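Ara h 8 allergen isoform (Arachis hypogaea, PDB 6V8H) probably binds small hydrophobic ligands in an internal cavity, as other Bet v 1 family pathogenesis-related proteins of plant defence do, perhaps including the hormone abscisic acid. Local coordinates at residues F91-E96 and H120-A125; G51-V56 and Y66-I71; V98-K103 and I113-T118. All coordinates share one frame; numbering follows the deposited sequence.

Contact 1: residues F91-E96 and H120-A125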
loop_
_atom_site.group_PDB
_atom_site.type_symbol
_atom_site.label_atom_id
_atom_site.label_comp_id
_atom_site.label_asym_id
_atom_site.label_seq_id
_atom_site.Cartn_x
_atom_site.Cartn_y
_atom_site.Cartn_z
ATOM N N PHE A 91 10.288 4.523 9.303
ATOM C CA PHE A 91 10.021 5.588 8.312
ATOM C C PHE A 91 11.296 6.400 8.061
ATOM O O PHE A 91 11.879 6.935 8.999
ATOM C CB PHE A 91 8.848 6.458 8.776
ATOM C CG PHE A 91 8.155 7.147 7.630
ATOM C CD1 PHE A 91 7.695 6.402 6.542
ATOM C CD2 PHE A 91 7.996 8.528 7.614
ATOM C CE1 PHE A 91 7.125 7.016 5.447
ATOM C CE2 PHE A 91 7.404 9.137 6.522
ATOM C CZ PHE A 91 6.960 8.375 5.446
ATOM N N GLN A 92 11.687 6.456 6.783
ATOM C CA GLN A 92 12.816 7.267 6.254
ATOM C C GLN A 92 12.715 8.679 6.832
ATOM O O GLN A 92 11.613 9.279 6.765
ATOM C CB GLN A 92 12.789 7.320 4.729
ATOM C CG GLN A 92 13.145 5.992 4.068
ATOM C CD GLN A 92 11.945 5.113 3.784
ATOM O OE1 GLN A 92 10.803 5.431 4.097
ATOM N NE2 GLN A 92 12.214 3.973 3.195
ATOM N N GLU A 93 13.825 9.183 7.371
ATOM C CA GLU A 93 13.860 10.464 8.134
ATOM C C GLU A 93 13.585 11.622 7.179
ATOM O O GLU A 93 12.987 12.595 7.615
ATOM C CB GLU A 93 15.163 10.591 8.919
ATOM C CG GLU A 93 14.959 11.152 10.332
ATOM C CD GLU A 93 14.198 10.287 11.331
ATOM O OE1 GLU A 93 14.269 9.035 11.216
ATOM O OE2 GLU A 93 13.516 10.863 12.192
ATOM N N ILE A 94 13.953 11.506 5.909
ATOM C CA ILE A 94 13.781 12.599 4.916
ATOM C C ILE A 94 12.312 12.776 4.484
ATOM O O ILE A 94 11.999 13.847 3.902
ATOM C CB ILE A 94 14.710 12.387 3.716
ATOM C CG1 ILE A 94 14.742 13.627 2.832
ATOM C CG2 ILE A 94 14.311 11.164 2.925
ATOM C CD1 ILE A 94 15.960 13.692 1.957
ATOM N N LEU A 95 11.443 11.805 4.772
ATOM C CA LEU A 95 10.013 11.833 4.351
ATOM C C LEU A 95 9.135 12.412 5.473
ATOM O O LEU A 95 9.205 11.901 6.565
ATOM C CB LEU A 95 9.544 10.408 4.021
ATOM C CG LEU A 95 10.091 9.797 2.734
ATOM C CD1 LEU A 95 9.443 8.469 2.425
ATOM C CD2 LEU A 95 9.849 10.746 1.570
ATOM N N GLU A 96 8.268 13.377 5.175
ATOM C CA GLU A 96 7.090 13.692 6.039
ATOM C C GLU A 96 6.069 12.550 5.925
ATOM O O GLU A 96 5.586 12.113 6.969
ATOM C CB GLU A 96 6.380 14.993 5.641
ATOM C CG GLU A 96 7.221 16.241 5.768
ATOM C CD GLU A 96 6.607 17.481 5.121
ATOM O OE1 GLU A 96 7.263 18.546 5.145
ATOM O OE2 GLU A 96 5.477 17.367 4.561
ATOM N N HIS A 120 6.100 13.209 0.084
ATOM C CA HIS A 120 6.273 14.544 0.699
ATOM C C HIS A 120 7.576 14.513 1.489
ATOM O O HIS A 120 7.628 13.786 2.500
ATOM C CB HIS A 120 5.094 14.888 1.615
ATOM C CG HIS A 120 3.800 15.054 0.914
ATOM N ND1 HIS A 120 3.210 16.292 0.780
ATOM C CD2 HIS A 120 2.980 14.155 0.335
ATOM C CE1 HIS A 120 2.049 16.142 0.139
ATOM N NE2 HIS A 120 1.884 14.835 -0.144
ATOM N N THR A 121 8.586 15.264 1.048
ATOM C CA THR A 121 9.897 15.348 1.733
ATOM C C THR A 121 9.895 16.538 2.696
ATOM O O THR A 121 9.124 17.487 2.441
ATOM C CB THR A 121 11.038 15.472 0.732
ATOM O OG1 THR A 121 10.748 16.621 -0.069
ATOM C CG2 THR A 121 11.192 14.210 -0.094
ATOM N N LYS A 122 10.729 16.470 3.739
ATOM C CA LYS A 122 10.992 17.597 4.681
ATOM C C LYS A 122 11.635 18.745 3.906
ATOM O O LYS A 122 12.426 18.483 3.021
ATOM C CB LYS A 122 11.845 17.131 5.869
ATOM C CG LYS A 122 11.161 16.073 6.725
ATOM C CD LYS A 122 11.767 15.713 8.032
ATOM C CE LYS A 122 10.799 14.841 8.813
ATOM N NZ LYS A 122 11.566 13.982 9.720
ATOM N N GLY A 123 11.300 19.985 4.250
ATOM C CA GLY A 123 11.753 21.197 3.524
ATOM C C GLY A 123 11.491 21.057 2.018
ATOM O O GLY A 123 10.358 20.710 1.636
ATOM N N ASP A 124 12.509 21.319 1.200
ATOM C CA ASP A 124 12.420 21.304 -0.289
ATOM C C ASP A 124 13.360 20.211 -0.826
ATOM O O ASP A 124 13.776 20.298 -2.000
ATOM C CB ASP A 124 12.751 22.686 -0.877
ATOM C CG ASP A 124 11.826 23.829 -0.449
ATOM O OD1 ASP A 124 10.703 23.553 0.022
ATOM O OD2 ASP A 124 12.233 25.004 -0.567
ATOM N N ALA A 125 13.706 19.217 0.013
ATOM C CA ALA A 125 14.587 18.073 -0.344
ATOM C C ALA A 125 14.063 17.369 -1.598
ATOM O O ALA A 125 12.866 17.114 -1.697
ATOM C CB ALA A 125 14.688 17.109 0.813
#

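Contact 2: residues G51-V56 and Y66-I71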
loop_
_atom_site.group_PDB
_atom_site.type_symbol
_atom_site.label_atom_id
_atom_site.label_comp_id
_atom_site.label_asym_id
_atom_site.label_seq_id
_atom_site.Cartn_x
_atom_site.Cartn_y
_atom_site.Cartn_z
ATOM N N GLY A 51 -10.027 7.353 8.044
ATOM C CA GLY A 51 -9.487 7.733 9.360
ATOM C C GLY A 51 -8.898 6.554 10.121
ATOM O O GLY A 51 -8.206 6.762 11.116
ATOM N N THR A 52 -9.148 5.326 9.668
ATOM C CA THR A 52 -8.534 4.115 10.270
ATOM C C THR A 52 -7.011 4.249 10.199
ATOM O O THR A 52 -6.505 4.631 9.145
ATOM C CB THR A 52 -9.010 2.841 9.573
ATOM O OG1 THR A 52 -10.425 2.765 9.730
ATOM C CG2 THR A 52 -8.351 1.591 10.103
ATOM N N VAL A 53 -6.314 3.951 11.287
ATOM C CA VAL A 53 -4.825 3.920 11.320
ATOM C C VAL A 53 -4.409 2.476 11.598
ATOM O O VAL A 53 -5.023 1.841 12.462
ATOM C CB VAL A 53 -4.242 4.911 12.355
ATOM C CG1 VAL A 53 -2.723 4.894 12.342
ATOM C CG2 VAL A 53 -4.764 6.315 12.153
ATOM N N LYS A 54 -3.442 1.973 10.843
ATOM C CA LYS A 54 -2.942 0.590 10.947
ATOM C C LYS A 54 -1.455 0.664 11.282
ATOM O O LYS A 54 -0.741 1.516 10.723
ATOM C CB LYS A 54 -3.113 -0.180 9.634
ATOM C CG LYS A 54 -4.529 -0.217 9.059
ATOM C CD LYS A 54 -4.559 -0.915 7.705
ATOM C CE LYS A 54 -5.893 -0.851 6.990
ATOM N NZ LYS A 54 -5.764 -1.429 5.616
ATOM N N LYS A 55 -1.009 -0.205 12.172
ATOM C CA LYS A 55 0.420 -0.330 12.530
ATOM C C LYS A 55 0.940 -1.521 11.728
ATOM O O LYS A 55 0.470 -2.652 11.934
ATOM C CB LYS A 55 0.584 -0.461 14.043
ATOM C CG LYS A 55 2.007 -0.395 14.554
ATOM C CD LYS A 55 2.079 -0.256 16.064
ATOM C CE LYS A 55 3.479 -0.446 16.602
ATOM N NZ LYS A 55 3.498 -0.568 18.083
ATOM N N VAL A 56 1.840 -1.236 10.799
ATOM C CA VAL A 56 2.419 -2.256 9.890
ATOM C C VAL A 56 3.825 -2.535 10.384
ATOM O O VAL A 56 4.688 -1.653 10.235
ATOM C CB VAL A 56 2.418 -1.753 8.431
ATOM C CG1 VAL A 56 3.218 -2.661 7.498
ATOM C CG2 VAL A 56 0.975 -1.601 7.927
ATOM N N TYR A 66 8.300 -0.410 12.390
ATOM C CA TYR A 66 6.893 -0.245 11.947
ATOM C C TYR A 66 6.683 1.129 11.307
ATOM O O TYR A 66 7.483 2.055 11.533
ATOM C CB TYR A 66 5.929 -0.471 13.105
ATOM C CG TYR A 66 5.881 0.633 14.136
ATOM C CD1 TYR A 66 6.747 0.648 15.219
ATOM C CD2 TYR A 66 4.949 1.657 14.046
ATOM C CE1 TYR A 66 6.706 1.654 16.181
ATOM C CE2 TYR A 66 4.889 2.668 14.994
ATOM C CZ TYR A 66 5.772 2.674 16.065
ATOM O OH TYR A 66 5.694 3.678 16.988
ATOM N N VAL A 67 5.632 1.223 10.489
ATOM C CA VAL A 67 5.101 2.509 9.968
ATOM C C VAL A 67 3.593 2.517 10.204
ATOM O O VAL A 67 3.015 1.411 10.453
ATOM C CB VAL A 67 5.439 2.688 8.479
ATOM C CG1 VAL A 67 6.950 2.639 8.236
ATOM C CG2 VAL A 67 4.721 1.640 7.612
ATOM N N LEU A 68 2.986 3.699 10.128
ATOM C CA LEU A 68 1.531 3.870 10.333
ATOM C C LEU A 68 0.837 4.017 8.979
ATOM O O LEU A 68 1.334 4.760 8.134
ATOM C CB LEU A 68 1.300 5.081 11.239
ATOM C CG LEU A 68 1.919 4.964 12.633
ATOM C CD1 LEU A 68 1.766 6.262 13.392
ATOM C CD2 LEU A 68 1.294 3.799 13.383
ATOM N N HIS A 69 -0.253 3.280 8.785
ATOM C CA HIS A 69 -1.048 3.248 7.532
ATOM C C HIS A 69 -2.396 3.899 7.833
ATOM O O HIS A 69 -3.159 3.346 8.670
ATOM C CB HIS A 69 -1.169 1.791 7.087
ATOM C CG HIS A 69 -1.878 1.543 5.810
ATOM N ND1 HIS A 69 -1.229 0.954 4.714
ATOM C CD2 HIS A 69 -3.166 1.754 5.434
ATOM C CE1 HIS A 69 -2.101 0.838 3.708
ATOM N NE2 HIS A 69 -3.279 1.319 4.118
ATOM N N LYS A 70 -2.702 5.027 7.196
ATOM C CA LYS A 70 -3.964 5.751 7.473
ATOM C C LYS A 70 -4.855 5.790 6.233
ATOM O O LYS A 70 -4.375 6.293 5.216
ATOM C CB LYS A 70 -3.661 7.163 7.983
ATOM C CG LYS A 70 -4.904 8.021 8.224
ATOM C CD LYS A 70 -4.734 9.203 9.094
ATOM C CE LYS A 70 -6.007 10.017 9.174
ATOM N NZ LYS A 70 -5.926 11.130 10.156
ATOM N N ILE A 71 -6.131 5.415 6.388
ATOM C CA ILE A 71 -7.109 5.379 5.273
ATOM C C ILE A 71 -7.580 6.801 5.014
ATOM O O ILE A 71 -8.182 7.371 5.917
ATOM C CB ILE A 71 -8.280 4.420 5.551
ATOM C CG1 ILE A 71 -7.797 2.996 5.847
ATOM C CG2 ILE A 71 -9.255 4.440 4.392
ATOM C CD1 ILE A 71 -8.916 1.937 5.930
#

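Contact 3: residues V98-K103 and I113-T118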
loop_
_atom_site.group_PDB
_atom_site.type_symbol
_atom_site.label_atom_id
_atom_site.label_comp_id
_atom_site.label_asym_id
_atom_site.label_seq_id
_atom_site.Cartn_x
_atom_site.Cartn_y
_atom_site.Cartn_z
ATOM N N VAL A 98 3.963 9.564 2.712
ATOM C CA VAL A 98 3.774 9.038 1.331
ATOM C C VAL A 98 2.299 8.694 1.152
ATOM O O VAL A 98 1.789 7.871 1.912
ATOM C CB VAL A 98 4.637 7.808 1.025
ATOM C CG1 VAL A 98 4.545 7.443 -0.444
ATOM C CG2 VAL A 98 6.066 8.037 1.414
ATOM N N SER A 99 1.642 9.320 0.193
ATOM C CA SER A 99 0.183 9.201 0.021
ATOM C C SER A 99 -0.085 8.474 -1.308
ATOM O O SER A 99 0.427 8.869 -2.367
ATOM C CB SER A 99 -0.489 10.542 0.187
ATOM O OG SER A 99 -0.530 11.196 -1.066
ATOM N N PHE A 100 -0.798 7.355 -1.216
ATOM C CA PHE A 100 -1.162 6.448 -2.322
ATOM C C PHE A 100 -2.612 6.716 -2.699
ATOM O O PHE A 100 -3.433 6.752 -1.777
ATOM C CB PHE A 100 -0.984 4.993 -1.902
ATOM C CG PHE A 100 0.447 4.557 -1.761
ATOM C CD1 PHE A 100 1.181 4.914 -0.632
ATOM C CD2 PHE A 100 1.048 3.758 -2.726
ATOM C CE1 PHE A 100 2.496 4.491 -0.517
ATOM C CE2 PHE A 100 2.369 3.327 -2.588
ATOM C CZ PHE A 100 3.089 3.692 -1.478
ATOM N N LYS A 101 -2.887 6.843 -4.007
ATOM C CA LYS A 101 -4.255 6.787 -4.578
ATOM C C LYS A 101 -4.290 5.591 -5.529
ATOM O O LYS A 101 -3.495 5.562 -6.489
ATOM C CB LYS A 101 -4.607 8.109 -5.263
ATOM C CG LYS A 101 -4.557 9.325 -4.336
ATOM C CD LYS A 101 -4.873 10.614 -5.065
ATOM C CE LYS A 101 -6.371 10.784 -5.250
ATOM N NZ LYS A 101 -6.700 11.505 -6.514
ATOM N N THR A 102 -5.154 4.611 -5.242
ATOM C CA THR A 102 -5.323 3.385 -6.028
ATOM C C THR A 102 -6.778 3.295 -6.473
ATOM O O THR A 102 -7.683 3.629 -5.659
ATOM C CB THR A 102 -4.865 2.135 -5.260
ATOM O OG1 THR A 102 -5.859 1.764 -4.319
ATOM C CG2 THR A 102 -3.549 2.306 -4.539
ATOM N N LYS A 103 -6.962 2.878 -7.730
ATOM C CA LYS A 103 -8.283 2.643 -8.345
ATOM C C LYS A 103 -8.171 1.473 -9.327
ATOM O O LYS A 103 -7.191 1.423 -10.105
ATOM C CB LYS A 103 -8.820 3.911 -9.023
ATOM C CG LYS A 103 -10.326 3.856 -9.215
ATOM C CD LYS A 103 -10.978 5.076 -9.751
ATOM C CE LYS A 103 -12.451 4.807 -9.987
ATOM N NZ LYS A 103 -13.108 5.963 -10.635
ATOM N N ILE A 113 -5.490 -1.093 -13.472
ATOM C CA ILE A 113 -4.973 -0.624 -12.156
ATOM C C ILE A 113 -4.331 0.749 -12.360
ATOM O O ILE A 113 -3.464 0.856 -13.247
ATOM C CB ILE A 113 -3.960 -1.629 -11.574
ATOM C CG1 ILE A 113 -4.560 -3.038 -11.491
ATOM C CG2 ILE A 113 -3.431 -1.146 -10.221
ATOM C CD1 ILE A 113 -3.538 -4.136 -11.281
ATOM N N LYS A 114 -4.760 1.753 -11.597
ATOM C CA LYS A 114 -4.128 3.089 -11.564
ATOM C C LYS A 114 -3.645 3.354 -10.125
ATOM O O LYS A 114 -4.468 3.356 -9.206
ATOM C CB LYS A 114 -5.104 4.148 -12.079
ATOM C CG LYS A 114 -5.637 3.882 -13.477
ATOM C CD LYS A 114 -6.280 5.091 -14.142
ATOM C CE LYS A 114 -6.701 4.808 -15.566
ATOM N NZ LYS A 114 -7.018 6.066 -16.284
ATOM N N VAL A 115 -2.349 3.541 -9.954
ATOM C CA VAL A 115 -1.720 3.921 -8.670
ATOM C C VAL A 115 -1.018 5.253 -8.875
ATOM O O VAL A 115 -0.248 5.341 -9.824
ATOM C CB VAL A 115 -0.724 2.851 -8.205
ATOM C CG1 VAL A 115 -0.026 3.280 -6.914
ATOM C CG2 VAL A 115 -1.397 1.494 -8.025
ATOM N N SER A 116 -1.313 6.250 -8.044
ATOM C CA SER A 116 -0.569 7.533 -7.974
ATOM C C SER A 116 0.040 7.668 -6.570
ATOM O O SER A 116 -0.666 7.433 -5.567
ATOM C CB SER A 116 -1.454 8.698 -8.305
ATOM O OG SER A 116 -0.668 9.891 -8.378
ATOM N N VAL A 117 1.344 7.930 -6.506
ATOM C CA VAL A 117 2.138 7.970 -5.250
ATOM C C VAL A 117 2.740 9.379 -5.143
ATOM O O VAL A 117 3.436 9.790 -6.089
ATOM C CB VAL A 117 3.213 6.880 -5.208
ATOM C CG1 VAL A 117 3.763 6.716 -3.817
ATOM C CG2 VAL A 117 2.713 5.569 -5.786
ATOM N N THR A 118 2.476 10.071 -4.028
ATOM C CA THR A 118 3.071 11.394 -3.725
ATOM C C THR A 118 3.965 11.258 -2.494
ATOM O O THR A 118 3.428 11.081 -1.376
ATOM C CB THR A 118 1.986 12.453 -3.523
ATOM O OG1 THR A 118 1.072 12.476 -4.613
ATOM C CG2 THR A 118 2.593 13.839 -3.427
#

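Contact 1: residues F91-E96 and H120-A125
K122 reaches along the loop 91-96 with its aliphatic chain and ends on the carbonyl oxygen of E93. Its NZ donates to E93 O at 2.9 Å, lying in the carbonyl plane. The chain is extended beyond CG (chi2 -169°, chi3 170°), which lets CD and CE run past that same oxygen before the ammonium group arrives. The backbone of K122 is held as well: its N donates to I94 O at 2.9 Å in a nearly straight bond. Lysine suits this exposed edge, since its methylenes can lie on the loop while the charge stays near water. The E93 carboxylate stands close by, OE2 4.4 Å from K122 NZ, too far for a salt bridge.

E96 lies across H120 and T121, its CG 4.1 Å from K122 CG. Its N donates to H120 O at 2.8 Å, a bent bond of 132° at the hydrogen. The E96 and H120 side chains cross at about a right angle, and E96 OE1 comes 3.4 Å from T121 O without a bond, both being acceptors.

I94 supplies the apolar part, its CD1 resting 3.8 Å from A125 CB; it also touches P128. L95, in a non-hydrogen-bonded antiparallel bridge with T121, packs on L127 in a loop and V131 of helix 129-152. T121 OG1 donates to A125 O and also pairs with G2 N. The chemistry implies an open hairpin end, exposed at K122 and E96 with L95 and T121 buried, fixed by hydrogen bonds to main-chain carbonyls, two on the loop and one on the strand.

Contact 2: residues G51-V56 and Y66-I71
K54 and H69 face each other as an antiparallel hydrogen-bonded pair, K54 N donating to H69 O at 2.6 Å and H69 N to K54 O at 2.7 Å. V56 and V67 form a second such pair. At the other end, I71 N donates to T52 O at 2.9 Å, and G51 N to I71 O at 2.8 Å; the positive phi of G51 (102°) calls for glycine. On the outer edges, V53 and K55 bond through their backbones to V44, E45 and E42 of strand 38-45, and Y66 and L68 to G90 and S86.

The side chains of K54 and H69 run side by side, K54 CD 3.8 Å from H69 CD2. The long lysine chain lets NZ reach a salt bridge with D28 OD1; Y81 OH is a hydrogen-bond partner shared by K54 NZ and H69 NE2, while the H69 ring stacks on Y83. T52 OG1 bonds to G49 O and G48 N.

On the opposite face, K55 offers methylenes and ammonium to the Y66 ring, CE 3.5 Å from its centroid and NZ in a cation-pi contact. Chi1 of 73°, CG between backbone N and carbonyl carbon, brings that ring against K55. This is an antiparallel beta hairpin, strands 53-60 and 63-75, within the curved seven-stranded sheet of the Bet v 1 fold.

Contact 3: residues V98-K103 and I113-T118
The F100 ring has V117 CG1 over one face, 3.9 Å from the centroid and offset toward the rim, a CH-pi contact; V115 CG1 stands at its edge, near the ring plane, 4.3 Å from F100 CD2. F100 CG lies opposite the carbonyl carbon (chi1 -71°), and the ring runs alongside V117. The phenyl is stacked on Y83 as well. V117 CG1 also meets V98 CG1 at 3.5 Å; branched valine suits this strand position, for while CG1 serves V98 and the ring face, CG2 also lies against the ring at CD2 and CE2.

The backbones pair in regular antiparallel fashion. S99 with T118, K101 with S116 and K103 with K114 are hydrogen-bonded pairs, two bonds each; K101 N to S116 O is 2.8 Å. The lysines, S99, S116 and T118 turn to the other face, where serine and threonine fit close across the pair, S99 OG 3.7 Å from T118 CB, and the exposed lysines reach solvent.

Strand 80-86 flanks this hairpin beside strand 98-103, taking T102 OG1 through Y81 O, while strand 3-12 flanks segment 113-118. On the face carrying F100, helix 129-152 closes over the sheet through V135 and S139 on F100, and F143 on I113.

How the contacts relate
Contacts 1 and 3 hold the same two strands, 95-107 and 110-121: contact 3 is the regular middle of the hairpin, nested inside the loop that contact 1 closes. Contact 2 belongs to the separate hairpin of strands 53-60 and 63-75 in the same sheet. Contact 3, nearest the centre of the chain, packs apolar groups against helix 129-152 on one face; contact 2, a little farther out, turns a polar lysine-histidine pair inward, both tied to Y81. Contact 1 lies at the periphery, its centre about 18 Å from that of the chain, and relies on hydrogen bonds to main-chain carbonyls. F91, in segment 91-96 but not touching 120-125, packs on V67 and V98.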